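Local coordinates for E3 ubiquitin-protein ligase HERC2 (Homo sapiens, PDB 4L1M), which probably transfers ubiquitin to substrate proteins through its HECT domain, the region modelled here being its first RCC1-like beta-propeller domain, at residues L185-S190 with I195-A200; A200-L205 with Q227-G232; L24-G29 with D361-V366. One frame throughout, in Å; residues are numbered along the deposited sequence.

Contact 1: residues L185-S190 with I195-A200; sequences LGHGSS and IPMLVA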
loop_
_atom_site.group_PDB
_atom_site.type_symbol
_atom_site.label_atom_id
_atom_site.label_comp_id
_atom_site.label_asym_id
_atom_site.label_seq_id
_atom_site.Cartn_x
_atom_site.Cartn_y
_atom_site.Cartn_z
ATOM N N LEU A 185 10.487 -11.672 5.068
ATOM C CA LEU A 185 10.698 -10.899 6.299
ATOM C C LEU A 185 12.091 -10.260 6.357
ATOM O O LEU A 185 12.289 -9.289 7.087
ATOM C CB LEU A 185 10.478 -11.771 7.537
ATOM C CG LEU A 185 9.129 -12.479 7.607
ATOM C CD1 LEU A 185 9.065 -13.393 8.810
ATOM C CD2 LEU A 185 7.978 -11.483 7.633
ATOM N N GLY A 186 13.056 -10.803 5.606
ATOM C CA GLY A 186 14.408 -10.220 5.541
ATOM C C GLY A 186 15.382 -10.598 6.663
ATOM O O GLY A 186 16.373 -9.896 6.868
ATOM N N HIS A 187 15.136 -11.700 7.368
ATOM C CA HIS A 187 16.030 -12.109 8.455
ATOM C C HIS A 187 16.919 -13.285 8.108
ATOM O O HIS A 187 17.352 -13.997 8.991
ATOM C CB HIS A 187 15.225 -12.454 9.710
ATOM C CG HIS A 187 14.207 -11.428 10.056
ATOM N ND1 HIS A 187 14.541 -10.110 10.291
ATOM C CD2 HIS A 187 12.860 -11.512 10.178
ATOM C CE1 HIS A 187 13.445 -9.435 10.568
ATOM N NE2 HIS A 187 12.412 -10.258 10.496
ATOM N N GLY A 188 17.185 -13.512 6.830
ATOM C CA GLY A 188 18.146 -14.554 6.428
ATOM C C GLY A 188 17.639 -15.983 6.464
ATOM O O GLY A 188 18.413 -16.914 6.385
ATOM N N SER A 189 16.337 -16.168 6.588
ATOM C CA SER A 189 15.738 -17.508 6.540
ATOM C C SER A 189 14.286 -17.392 6.077
ATOM O O SER A 189 13.827 -16.310 5.775
ATOM C CB SER A 189 15.826 -18.197 7.907
ATOM O OG SER A 189 14.791 -17.787 8.788
ATOM N N SER A 190 13.590 -18.512 6.043
ATOM C CA SER A 190 12.195 -18.564 5.648
ATOM C C SER A 190 11.268 -18.766 6.837
ATOM O O SER A 190 10.100 -19.094 6.649
ATOM C CB SER A 190 11.986 -19.720 4.658
ATOM O OG SER A 190 12.471 -19.383 3.373
ATOM N N ILE A 195 6.041 -12.444 16.352
ATOM C CA ILE A 195 6.412 -11.303 17.162
ATOM C C ILE A 195 7.268 -10.419 16.240
ATOM O O ILE A 195 8.093 -10.934 15.504
ATOM C CB ILE A 195 7.246 -11.767 18.380
ATOM C CG1 ILE A 195 6.339 -12.404 19.450
ATOM C CG2 ILE A 195 8.063 -10.634 18.991
ATOM C CD1 ILE A 195 5.386 -11.451 20.144
ATOM N N PRO A 196 7.068 -9.091 16.274
ATOM C CA PRO A 196 7.871 -8.222 15.396
ATOM C C PRO A 196 9.365 -8.390 15.599
ATOM O O PRO A 196 9.817 -8.482 16.730
ATOM C CB PRO A 196 7.430 -6.813 15.803
ATOM C CG PRO A 196 6.049 -6.995 16.312
ATOM C CD PRO A 196 6.037 -8.333 17.002
ATOM N N MET A 197 10.111 -8.464 14.509
ATOM C CA MET A 197 11.544 -8.700 14.588
ATOM C C MET A 197 12.322 -7.694 13.757
ATOM O O MET A 197 11.999 -7.450 12.603
ATOM C CB MET A 197 11.877 -10.123 14.156
ATOM C CG MET A 197 13.330 -10.528 14.412
ATOM S SD MET A 197 13.534 -12.290 14.098
ATOM C CE MET A 197 15.312 -12.380 13.727
ATOM N N LEU A 198 13.358 -7.136 14.376
ATOM C CA LEU A 198 14.227 -6.161 13.757
ATOM C C LEU A 198 14.851 -6.703 12.499
ATOM O O LEU A 198 15.360 -7.816 12.492
ATOM C CB LEU A 198 15.343 -5.773 14.725
ATOM C CG LEU A 198 16.331 -4.688 14.238
ATOM C CD1 LEU A 198 15.610 -3.365 14.003
ATOM C CD2 LEU A 198 17.458 -4.485 15.228
ATOM N N VAL A 199 14.813 -5.921 11.428
ATOM C CA VAL A 199 15.565 -6.266 10.231
ATOM C C VAL A 199 17.026 -5.796 10.422
ATOM O O VAL A 199 17.397 -4.672 10.065
ATOM C CB VAL A 199 14.922 -5.692 8.948
ATOM C CG1 VAL A 199 15.705 -6.108 7.717
ATOM C CG2 VAL A 199 13.506 -6.187 8.810
ATOM N N ALA A 200 17.855 -6.680 10.963
ATOM C CA ALA A 200 19.281 -6.376 11.216
ATOM C C ALA A 200 20.058 -5.832 10.006
ATOM O O ALA A 200 20.925 -5.002 10.161
ATOM C CB ALA A 200 19.993 -7.617 11.761
HETATM O O HOH W 1 17.117 -9.720 10.619
#
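His187 and Met197 carry this contact, made within one blade of the seven-bladed RCC1-like propeller, where the Leu-Gly-His-Gly loop folds back on the blade's outermost strand, 196-198. The main interaction is side chain over ring. With CG anti to the backbone N (chi1 -171°) and an extended chain beyond it, Met197 slides across one face of the imidazole. Its CG makes a CH-pi contact 4.1 Å from the centroid of the His187 ring, and SD makes a Met-aromatic one at 4.2 Å, 14° off the normal. Methionine suits this place because its long, polarisable chain can follow a flat surface. On the opposite face, offset toward the rim, lies Leu185 O, which is hydrogen-bonded to Thr176 OG1 on the neighbouring strand.

Van der Waals packing comes from Val199: CG2 touches His187 CE1 at 3.7 Å, and CG1 rests 3.9 Å from the carbonyl oxygen Gly186 O. Gly186 has a positive phi of 83°, a conformation easy for glycine.

Polar linkage passes through solvent. Histidine suits the place by offering a flat face to Met197 and a polar edge to water: one water, in the imidazole plane, is hydrogen-bonded to His187 ND1 (2.6 Å) and accepts from Ala200 N at 3.1 Å.

Contact 2: residues A200-L205 with Q227-G232; sequences AGLKGL and QVWSWG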
loop_
_atom_site.group_PDB
_atom_site.type_symbol
_atom_site.label_atom_id
_atom_site.label_comp_id
_atom_site.label_asym_id
_atom_site.label_seq_id
_atom_site.Cartn_x
_atom_site.Cartn_y
_atom_site.Cartn_z
ATOM N N ALA A 200 17.855 -6.680 10.963
ATOM C CA ALA A 200 19.281 -6.376 11.216
ATOM C C ALA A 200 20.058 -5.832 10.006
ATOM O O ALA A 200 20.925 -5.002 10.161
ATOM C CB ALA A 200 19.993 -7.617 11.761
ATOM N N GLY A 201 19.754 -6.322 8.813
ATOM C CA GLY A 201 20.481 -5.915 7.618
ATOM C C GLY A 201 20.446 -4.431 7.298
ATOM O O GLY A 201 21.278 -3.943 6.533
ATOM N N LEU A 202 19.456 -3.715 7.828
ATOM C CA LEU A 202 19.360 -2.261 7.610
ATOM C C LEU A 202 19.728 -1.456 8.844
ATOM O O LEU A 202 19.663 -0.256 8.817
ATOM C CB LEU A 202 17.949 -1.903 7.108
ATOM C CG LEU A 202 17.695 -2.372 5.670
ATOM C CD1 LEU A 202 16.208 -2.409 5.354
ATOM C CD2 LEU A 202 18.400 -1.488 4.661
ATOM N N LYS A 203 20.080 -2.139 9.932
ATOM C CA LYS A 203 20.517 -1.509 11.174
ATOM C C LYS A 203 21.670 -0.572 10.830
ATOM O O LYS A 203 22.607 -0.974 10.172
ATOM C CB LYS A 203 20.947 -2.596 12.179
ATOM C CG LYS A 203 21.055 -2.171 13.650
ATOM N N GLY A 204 21.559 0.689 11.236
ATOM C CA GLY A 204 22.571 1.706 10.925
ATOM C C GLY A 204 22.106 2.697 9.865
ATOM O O GLY A 204 22.673 3.769 9.734
ATOM N N LEU A 205 21.072 2.333 9.109
ATOM C CA LEU A 205 20.444 3.227 8.163
ATOM C C LEU A 205 19.078 3.588 8.689
ATOM O O LEU A 205 18.453 2.811 9.391
ATOM C CB LEU A 205 20.272 2.545 6.816
ATOM C CG LEU A 205 21.562 2.169 6.102
ATOM C CD1 LEU A 205 21.234 1.350 4.870
ATOM C CD2 LEU A 205 22.332 3.396 5.715
ATOM N N GLN A 227 18.358 5.650 -1.017
ATOM C CA GLN A 227 18.590 4.351 -1.610
ATOM C C GLN A 227 17.479 3.417 -1.299
ATOM O O GLN A 227 16.815 3.530 -0.267
ATOM C CB GLN A 227 19.845 3.700 -1.077
ATOM C CG GLN A 227 21.096 4.406 -1.552
ATOM C CD GLN A 227 22.349 3.786 -1.036
ATOM O OE1 GLN A 227 22.376 3.240 0.060
ATOM N NE2 GLN A 227 23.403 3.869 -1.810
ATOM N N VAL A 228 17.405 2.395 -2.132
ATOM C CA VAL A 228 16.294 1.485 -2.151
ATOM C C VAL A 228 16.771 0.055 -2.035
ATOM O O VAL A 228 17.829 -0.305 -2.575
ATOM C CB VAL A 228 15.554 1.654 -3.461
ATOM C CG1 VAL A 228 14.184 1.025 -3.379
ATOM C CG2 VAL A 228 15.478 3.133 -3.780
ATOM N N TRP A 229 15.970 -0.752 -1.349
ATOM C CA TRP A 229 16.318 -2.132 -0.999
ATOM C C TRP A 229 15.179 -3.078 -1.333
ATOM O O TRP A 229 13.987 -2.717 -1.245
ATOM C CB TRP A 229 16.601 -2.226 0.501
ATOM C CG TRP A 229 17.602 -1.223 0.930
ATOM C CD1 TRP A 229 17.365 0.086 1.249
ATOM C CD2 TRP A 229 19.002 -1.422 1.060
ATOM N NE1 TRP A 229 18.545 0.720 1.582
ATOM C CE2 TRP A 229 19.568 -0.187 1.464
ATOM C CE3 TRP A 229 19.835 -2.530 0.905
ATOM C CZ2 TRP A 229 20.926 -0.031 1.689
ATOM C CZ3 TRP A 229 21.184 -2.378 1.136
ATOM C CH2 TRP A 229 21.719 -1.131 1.525
ATOM N N SER A 230 15.541 -4.300 -1.701
ATOM C CA SER A 230 14.552 -5.337 -1.942
ATOM C C SER A 230 15.035 -6.668 -1.436
ATOM O O SER A 230 16.241 -6.925 -1.380
ATOM C CB SER A 230 14.244 -5.462 -3.429
ATOM O OG SER A 230 15.392 -5.824 -4.151
ATOM N N TRP A 231 14.069 -7.508 -1.074
ATOM C CA TRP A 231 14.326 -8.874 -0.724
ATOM C C TRP A 231 13.024 -9.686 -0.832
ATOM O O TRP A 231 11.956 -9.138 -1.107
ATOM C CB TRP A 231 14.931 -8.948 0.670
ATOM C CG TRP A 231 14.073 -8.437 1.760
ATOM C CD1 TRP A 231 13.228 -9.177 2.542
ATOM C CD2 TRP A 231 13.969 -7.069 2.242
ATOM N NE1 TRP A 231 12.613 -8.359 3.493
ATOM C CE2 TRP A 231 13.040 -7.066 3.310
ATOM C CE3 TRP A 231 14.559 -5.857 1.868
ATOM C CZ2 TRP A 231 12.706 -5.891 4.021
ATOM C CZ3 TRP A 231 14.218 -4.692 2.570
ATOM C CH2 TRP A 231 13.298 -4.724 3.630
ATOM N N GLY A 232 13.139 -10.993 -0.624
ATOM C CA GLY A 232 12.028 -11.933 -0.795
ATOM C C GLY A 232 12.141 -12.724 -2.096
ATOM O O GLY A 232 13.265 -13.027 -2.605
#
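Leu202 sets one methyl over the indole of Trp229 and turns the other to Trp231. Its CG is anti to the carbonyl carbon (chi1 -71°), and from there the two methyls reach the two indoles. CD2 lies 3.6 Å from the centroid of the five-membered ring of Trp229, only 7° off the normal, a nearly vertical CH-pi contact. The other branch, CD1, meets the far end of the second indole, 4.1 Å from Trp231 CH2. A forked leucine is well suited to this, since its methyls diverge. Leu205 adds a second methyl to Trp229: the two side chains cross at about a right angle, and Leu205 CD1 approaches Trp229 CZ2 at 3.5 Å.

Both tryptophans project from the same side of strand 228-232, the third strand of its propeller blade, because they stand two residues apart. The leucines belong to the connection that enters this blade from the preceding one, and Trp231 begins the Trp-Gly pair that recurs in RCC1 repeats.

Further out, backbone bonds shape the connection. Lys203 N bonds to Ala200 O, closing a short 3-10 segment, and a type II turn starting at Leu202 overlaps its end, with Leu205 N reaching Leu202 O at 3.0 Å. Gly204 takes the positive phi (107°) of that turn, where glycine is at ease. The indoles are also anchored: Trp229 NE1 is hydrogen-bonded to Thr223 OG1 on the adjoining strand, and Trp231 NE1 makes a weak bond to Arg184 O.

Contact 3: residues L24-G29 with D361-V366; sequences LQEVIG and DTKHIV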
loop_
_atom_site.group_PDB
_atom_site.type_symbol
_atom_site.label_atom_id
_atom_site.label_comp_id
_atom_site.label_asym_id
_atom_site.label_seq_id
_atom_site.Cartn_x
_atom_site.Cartn_y
_atom_site.Cartn_z
ATOM N N LEU A 24 -19.774 19.328 1.537
ATOM C CA LEU A 24 -19.119 17.993 1.605
ATOM C C LEU A 24 -17.873 17.815 0.709
ATOM O O LEU A 24 -17.813 18.233 -0.465
ATOM C CB LEU A 24 -20.116 16.876 1.279
ATOM C CG LEU A 24 -21.200 16.550 2.304
ATOM C CD1 LEU A 24 -22.157 15.493 1.772
ATOM C CD2 LEU A 24 -20.558 16.083 3.597
ATOM N N GLN A 25 -16.876 17.140 1.308
ATOM C CA GLN A 25 -15.677 16.535 0.632
ATOM C C GLN A 25 -16.180 15.679 -0.531
ATOM O O GLN A 25 -17.306 15.245 -0.473
ATOM C CB GLN A 25 -14.982 15.625 1.652
ATOM C CG GLN A 25 -13.876 14.698 1.192
ATOM C CD GLN A 25 -13.443 13.725 2.297
ATOM O OE1 GLN A 25 -14.274 13.182 3.008
ATOM N NE2 GLN A 25 -12.141 13.531 2.455
ATOM N N GLU A 26 -15.359 15.423 -1.559
ATOM C CA GLU A 26 -15.712 14.455 -2.600
ATOM C C GLU A 26 -14.905 13.179 -2.429
ATOM O O GLU A 26 -13.708 13.211 -2.198
ATOM C CB GLU A 26 -15.545 15.049 -4.007
ATOM C CG GLU A 26 -16.624 16.096 -4.313
ATOM C CD GLU A 26 -16.657 16.548 -5.764
ATOM O OE1 GLU A 26 -16.241 15.787 -6.653
ATOM O OE2 GLU A 26 -17.134 17.674 -6.038
ATOM N N VAL A 27 -15.619 12.060 -2.463
ATOM C CA VAL A 27 -15.037 10.738 -2.438
ATOM C C VAL A 27 -15.621 9.972 -3.605
ATOM O O VAL A 27 -16.799 9.625 -3.601
ATOM C CB VAL A 27 -15.361 9.970 -1.136
ATOM C CG1 VAL A 27 -14.664 8.628 -1.141
ATOM C CG2 VAL A 27 -14.931 10.772 0.078
ATOM N N ILE A 28 -14.769 9.683 -4.579
ATOM C CA ILE A 28 -15.161 8.978 -5.793
ATOM C C ILE A 28 -14.597 7.562 -5.781
ATOM O O ILE A 28 -13.444 7.349 -5.389
ATOM C CB ILE A 28 -14.614 9.654 -7.056
ATOM C CG1 ILE A 28 -14.641 11.166 -6.931
ATOM C CG2 ILE A 28 -15.413 9.198 -8.271
ATOM C CD1 ILE A 28 -16.025 11.743 -6.756
ATOM N N GLY A 29 -15.429 6.606 -6.195
ATOM C CA GLY A 29 -15.016 5.212 -6.327
ATOM C C GLY A 29 -15.489 4.617 -7.626
ATOM O O GLY A 29 -16.473 5.078 -8.214
ATOM N N ASP A 361 -9.703 16.341 -12.826
ATOM C CA ASP A 361 -8.759 17.479 -12.797
ATOM C C ASP A 361 -9.270 18.655 -11.952
ATOM O O ASP A 361 -8.487 19.377 -11.352
ATOM C CB ASP A 361 -8.455 17.970 -14.230
ATOM C CG ASP A 361 -8.166 16.822 -15.196
ATOM O OD1 ASP A 361 -7.068 16.213 -15.128
ATOM O OD2 ASP A 361 -9.060 16.518 -16.020
ATOM N N THR A 362 -10.588 18.825 -11.894
ATOM C CA THR A 362 -11.199 20.005 -11.281
ATOM C C THR A 362 -11.648 19.846 -9.810
ATOM O O THR A 362 -12.268 20.756 -9.255
ATOM C CB THR A 362 -12.434 20.362 -12.089
ATOM O OG1 THR A 362 -13.337 19.251 -12.045
ATOM C CG2 THR A 362 -12.046 20.643 -13.536
ATOM N N LYS A 363 -11.339 18.704 -9.191
ATOM C CA LYS A 363 -11.870 18.346 -7.849
ATOM C C LYS A 363 -10.859 18.459 -6.708
ATOM O O LYS A 363 -11.175 18.138 -5.574
ATOM C CB LYS A 363 -12.399 16.915 -7.876
ATOM C CG LYS A 363 -13.635 16.725 -8.731
ATOM C CD LYS A 363 -14.005 15.251 -8.816
ATOM C CE LYS A 363 -15.175 15.001 -9.758
ATOM N NZ LYS A 363 -16.471 15.441 -9.195
ATOM N N HIS A 364 -9.637 18.898 -7.017
ATOM C CA HIS A 364 -8.580 19.036 -6.020
ATOM C C HIS A 364 -8.448 17.743 -5.230
ATOM O O HIS A 364 -8.639 17.726 -4.020
ATOM C CB HIS A 364 -8.862 20.229 -5.088
ATOM C CG HIS A 364 -9.168 21.504 -5.818
ATOM N ND1 HIS A 364 -8.191 22.295 -6.398
ATOM C CD2 HIS A 364 -10.351 22.107 -6.095
ATOM C CE1 HIS A 364 -8.758 23.333 -6.988
ATOM N NE2 HIS A 364 -10.068 23.243 -6.818
ATOM N N ILE A 365 -8.160 16.657 -5.935
ATOM C CA ILE A 365 -7.931 15.374 -5.282
ATOM C C ILE A 365 -6.617 15.437 -4.519
ATOM O O ILE A 365 -5.625 15.974 -5.021
ATOM C CB ILE A 365 -7.805 14.212 -6.291
ATOM C CG1 ILE A 365 -9.074 14.068 -7.125
ATOM C CG2 ILE A 365 -7.476 12.893 -5.579
ATOM C CD1 ILE A 365 -10.338 13.887 -6.334
ATOM N N VAL A 366 -6.622 14.869 -3.315
ATOM C CA VAL A 366 -5.429 14.802 -2.481
ATOM C C VAL A 366 -5.075 13.392 -2.074
ATOM O O VAL A 366 -3.968 13.154 -1.605
ATOM C CB VAL A 366 -5.566 15.685 -1.214
ATOM C CG1 VAL A 366 -5.883 17.122 -1.608
ATOM C CG2 VAL A 366 -6.644 15.158 -0.261
#
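Glu26 and Lys363 are the nearest backbone positions here, with their CA atoms 7.6 Å apart, and no backbone hydrogen bond joins the two segments. The contact is therefore made by side chains. Glu26 and Lys363 both start toward the opposite segment, and their chains cross at about a right angle.

The chief interaction is a salt bridge in which Lys363 NZ donates to Glu26 OE1 over 2.6 Å. It uses the syn lone pair of OE1, the one on the side of the other carboxylate oxygen. The grip is nevertheless one-sided, for Glu26 OE2 stays 3.9 Å from Lys363 NZ. The lysine chain is extended as far as CE and then bends at its last torsion (chi4 -73°), which brings the ammonium group back to the carboxylate. In consequence Glu26 OE1 also lies beside the methylene chain, 3.2 Å from Lys363 CD. Two long, flexible residues suit this partly exposed site, where they can span the gap between segments while remaining near solvent. The opposite charges would probably favour the ionised form of each.

Ile28, two residues beyond Glu26, points to the same side and brings its CD1 within 4.5 Å of Lys363 NZ, a distant contact beside the charged pair. Its beta-branched side chain is at home in an extended strand.

The segments enter the propeller blade that joins the two ends of the domain, a closure seen in many beta-propellers. Strand 374-379 runs antiparallel between 27-31 and 365-370: it pairs with Glu26 and Ile28 through Ser379 and Ala377, and with Val366 through Trp378. On the other side of 27-31, strand 45-46 completes the four-stranded sheet, and its Gln46 packs against both Glu26 and Ile28.

Contacts 1 and 2 are neighbours, with centres 11 Å apart, and follow one another along the chain, sharing Ala200: the first closes within one blade, and the second receives the connection into the next. They also touch directly, since Gly186 N packs 3.3 Å from Trp231 NE1. Contact 3 lies on the opposite side of the chain's centre, its centre about 40 Å from that of contact 1 and 36 Å from that of contact 2. Both are nested inside the long loop it closes: they are local, within a blade and its entering connection, whereas contact 3 joins the chain's two ends. All three are structural contacts of the propeller, and contact 3 comes no nearer to contact 2 than about 22 Å between nearest atoms.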